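Local coordinates for protein type I site-specific restriction-modification system, R (Restriction) subunit (Vibrio vulnificus, PDB 3H1T) that probably acts as the DNA-cleaving and ATP-driven translocating subunit of a type I restriction enzyme, captured here as a fragment holding the nuclease and helicase-like domains, at residues K74-L79 and I88-A93. Residues are numbered along the deposited sequence; the frame is centred on the assembly and turned at random.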
ATOM      1  N   LYS A  74       9.215  14.434   4.220  1.00 28.94           N
ATOM      2  CA  LYS A  74       8.888  15.353   3.127  1.00 27.53           C
ATOM      3  C   LYS A  74       7.933  16.466   3.536  1.00 28.42           C
ATOM      4  O   LYS A  74       6.931  16.222   4.216  1.00 27.52           O
ATOM      5  CB  LYS A  74       8.331  14.557   1.948  1.00 27.18           C
ATOM      6  CG  LYS A  74       9.346  13.595   1.342  1.00 25.27           C
ATOM      7  CD  LYS A  74       8.714  12.737   0.263  1.00 26.75           C
ATOM      8  CE  LYS A  74       9.762  11.983  -0.554  1.00 25.79           C
ATOM      9  NZ  LYS A  74      10.014  10.589  -0.075  1.00 26.10           N
ATOM     10  N   ARG A  75       8.222  17.681   3.072  1.00 35.91           N
ATOM     11  CA  ARG A  75       7.455  18.861   3.452  1.00 35.26           C
ATOM     12  C   ARG A  75       7.404  19.872   2.303  1.00 33.18           C
ATOM     13  O   ARG A  75       8.401  20.096   1.610  1.00 33.76           O
ATOM     14  CB  ARG A  75       8.175  19.451   4.668  1.00 53.83           C
ATOM     15  CG  ARG A  75       7.491  20.471   5.538  1.00 59.89           C
ATOM     16  CD  ARG A  75       8.525  20.929   6.557  1.00 62.57           C
ATOM     17  NE  ARG A  75       9.594  19.935   6.739  1.00 69.19           N
ATOM     18  CZ  ARG A  75       9.576  18.937   7.630  1.00 70.75           C
ATOM     19  NH1 ARG A  75       8.540  18.783   8.449  1.00 69.76           N
ATOM     20  NH2 ARG A  75      10.601  18.092   7.712  1.00 68.45           N
ATOM     21  N   ALA A  76       6.236  20.460   2.092  1.00 26.54           N
ATOM     22  CA  ALA A  76       6.072  21.467   1.056  1.00 25.27           C
ATOM     23  C   ALA A  76       5.861  22.815   1.753  1.00 24.75           C
ATOM     24  O   ALA A  76       5.163  22.880   2.762  1.00 24.42           O
ATOM     25  CB  ALA A  76       4.869  21.130   0.172  1.00 17.19           C
ATOM     26  N   ASP A  77       6.468  23.879   1.236  1.00 25.94           N
ATOM     27  CA  ASP A  77       6.318  25.192   1.857  1.00 27.46           C
ATOM     28  C   ASP A  77       4.850  25.544   2.080  1.00 27.76           C
ATOM     29  O   ASP A  77       4.468  25.928   3.182  1.00 29.31           O
ATOM     30  CB  ASP A  77       6.998  26.272   1.022  1.00 30.47           C
ATOM     31  CG  ASP A  77       8.494  26.101   0.976  1.00 34.27           C
ATOM     32  OD1 ASP A  77       9.054  25.612   1.975  1.00 36.71           O
ATOM     33  OD2 ASP A  77       9.113  26.465  -0.041  1.00 35.99           O
ATOM     34  N   TYR A  78       4.030  25.412   1.042  1.00 26.22           N
ATOM     35  CA  TYR A  78       2.612  25.692   1.155  1.00 25.27           C
ATOM     36  C   TYR A  78       1.807  24.697   0.355  1.00 25.20           C
ATOM     37  O   TYR A  78       2.218  24.255  -0.709  1.00 24.90           O
ATOM     38  CB  TYR A  78       2.239  27.080   0.641  1.00 27.42           C
ATOM     39  CG  TYR A  78       2.855  28.259   1.353  1.00 27.45           C
ATOM     40  CD1 TYR A  78       4.104  28.754   0.973  1.00 27.35           C
ATOM     41  CD2 TYR A  78       2.142  28.948   2.325  1.00 25.84           C
ATOM     42  CE1 TYR A  78       4.621  29.908   1.532  1.00 23.94           C
ATOM     43  CE2 TYR A  78       2.651  30.111   2.889  1.00 27.72           C
ATOM     44  CZ  TYR A  78       3.896  30.587   2.479  1.00 25.14           C
ATOM     45  OH  TYR A  78       4.421  31.764   2.962  1.00 25.87           O
ATOM     46  N   LEU A  79       0.640  24.362   0.884  1.00 29.28           N
ATOM     47  CA  LEU A  79      -0.271  23.458   0.232  1.00 28.58           C
ATOM     48  C   LEU A  79      -1.529  24.305   0.164  1.00 29.84           C
ATOM     49  O   LEU A  79      -1.956  24.867   1.170  1.00 31.27           O
ATOM     50  CB  LEU A  79      -0.480  22.210   1.090  1.00 25.36           C
ATOM     51  CG  LEU A  79      -1.046  20.890   0.534  1.00 25.44           C
ATOM     52  CD1 LEU A  79      -2.383  20.614   1.178  1.00 20.55           C
ATOM     53  CD2 LEU A  79      -1.160  20.927  -0.978  1.00 23.60           C
ATOM     54  N   ILE A  88      -5.350  21.329  -3.872  1.00 24.06           N
ATOM     55  CA  ILE A  88      -5.358  21.621  -5.284  1.00 23.64           C
ATOM     56  C   ILE A  88      -4.071  22.204  -5.873  1.00 22.21           C
ATOM     57  O   ILE A  88      -3.843  22.080  -7.067  1.00 24.05           O
ATOM     58  CB  ILE A  88      -6.572  22.543  -5.633  1.00 28.59           C
ATOM     59  CG1 ILE A  88      -6.759  22.606  -7.162  1.00 28.64           C
ATOM     60  CG2 ILE A  88      -6.361  23.922  -5.020  1.00 26.84           C
ATOM     61  CD1 ILE A  88      -8.137  23.077  -7.605  1.00 29.72           C
ATOM     62  N   ALA A  89      -3.224  22.822  -5.060  1.00 19.54           N
ATOM     63  CA  ALA A  89      -1.961  23.377  -5.563  1.00 18.16           C
ATOM     64  C   ALA A  89      -0.830  23.359  -4.536  1.00 19.92           C
ATOM     65  O   ALA A  89      -1.043  23.105  -3.352  1.00 19.67           O
ATOM     66  CB  ALA A  89      -2.164  24.813  -6.079  1.00 17.57           C
ATOM     67  N   VAL A  90       0.379  23.647  -4.993  1.00 22.75           N
ATOM     68  CA  VAL A  90       1.516  23.652  -4.089  1.00 23.78           C
ATOM     69  C   VAL A  90       2.497  24.776  -4.434  1.00 25.06           C
ATOM     70  O   VAL A  90       2.641  25.148  -5.599  1.00 24.14           O
ATOM     71  CB  VAL A  90       2.212  22.253  -4.108  1.00 25.66           C
ATOM     72  CG1 VAL A  90       2.896  22.006  -5.447  1.00 23.82           C
ATOM     73  CG2 VAL A  90       3.169  22.140  -2.940  1.00 23.99           C
ATOM     74  N   VAL A  91       3.154  25.320  -3.417  1.00 22.79           N
ATOM     75  CA  VAL A  91       4.079  26.423  -3.623  1.00 23.24           C
ATOM     76  C   VAL A  91       5.475  26.207  -3.045  1.00 24.82           C
ATOM     77  O   VAL A  91       5.634  25.728  -1.926  1.00 24.73           O
ATOM     78  CB  VAL A  91       3.529  27.731  -2.977  1.00 24.86           C
ATOM     79  CG1 VAL A  91       4.437  28.917  -3.319  1.00 24.02           C
ATOM     80  CG2 VAL A  91       2.118  27.984  -3.459  1.00 24.91           C
ATOM     81  N   GLU A  92       6.491  26.578  -3.807  1.00 30.26           N
ATOM     82  CA  GLU A  92       7.862  26.486  -3.335  1.00 33.02           C
ATOM     83  C   GLU A  92       8.305  27.938  -3.158  1.00 34.34           C
ATOM     84  O   GLU A  92       8.310  28.709  -4.114  1.00 35.45           O
ATOM     85  CB  GLU A  92       8.755  25.777  -4.364  1.00 36.80           C
ATOM     86  CG  GLU A  92       9.447  24.493  -3.892  1.00 40.89           C
ATOM     87  CD  GLU A  92      10.328  24.665  -2.656  1.00 41.84           C
ATOM     88  OE1 GLU A  92      11.355  25.373  -2.728  1.00 41.59           O
ATOM     89  OE2 GLU A  92       9.984  24.075  -1.608  1.00 42.67           O
ATOM     90  N   ALA A  93       8.660  28.324  -1.943  1.00 37.21           N
ATOM     91  CA  ALA A  93       9.081  29.695  -1.715  1.00 38.80           C
ATOM     92  C   ALA A  93      10.591  29.742  -1.628  1.00 38.62           C
ATOM     93  O   ALA A  93      11.236  28.740  -1.327  1.00 39.77           O
ATOM     94  CB  ALA A  93       8.452  30.239  -0.425  1.00 37.73           C
TER
HETATM   95  O   HOH W   1       7.349  23.539  -1.356  1.00 34.34           O
HETATM   96  O   HOH W   2      10.557  22.888   0.511  1.00 45.79           O
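Ala89 opens the contact with its carbonyl O, which lies 3.2 Å from CD2 of Leu79. Next, Val90 pairs with Leu79 at a non-hydrogen-bonded position of the antiparallel hairpin. Its CG2, anti to the backbone N, is thereby directed between Tyr78 O and the methyl of Ala76, where Ala76 CB and Val90 CG2 are 3.7 Å apart. Val91 forms the hydrogen-bonded pair with Tyr78: Val91 N donates to Tyr78 O at 3.1 Å and 166°, whereas the return bond from Tyr78 N to Val91 O is weak at 3.4 Å. Val91 CB also packs against Tyr78 CB, while the tyrosine hydroxyl bonds to Thr35 on helix 26-40. Glu92 folds back at its second side-chain torsion (-57°), bringing OE2 within 3.0 Å of Asp77 OD2, the carboxylate planes 39° apart. Water 1 bridges this corner, donating to Val91 O and Glu92 OE2 and accepting from Asp77 N at 2.8 Å. Finally, Ala93 N donates to Asp77 OD2 at 2.7 Å, on the anti side of the carboxylate, while the Ala93 methyl sits at the edge of the Tyr78 ring. Asp77 and the run Glu92, Ala93, Lys94 match the D...ExK signature of PD-(D/E)XK nucleases; two carboxylate oxygens held this close, with no metal between them, are consistent with an unloaded divalent-metal site.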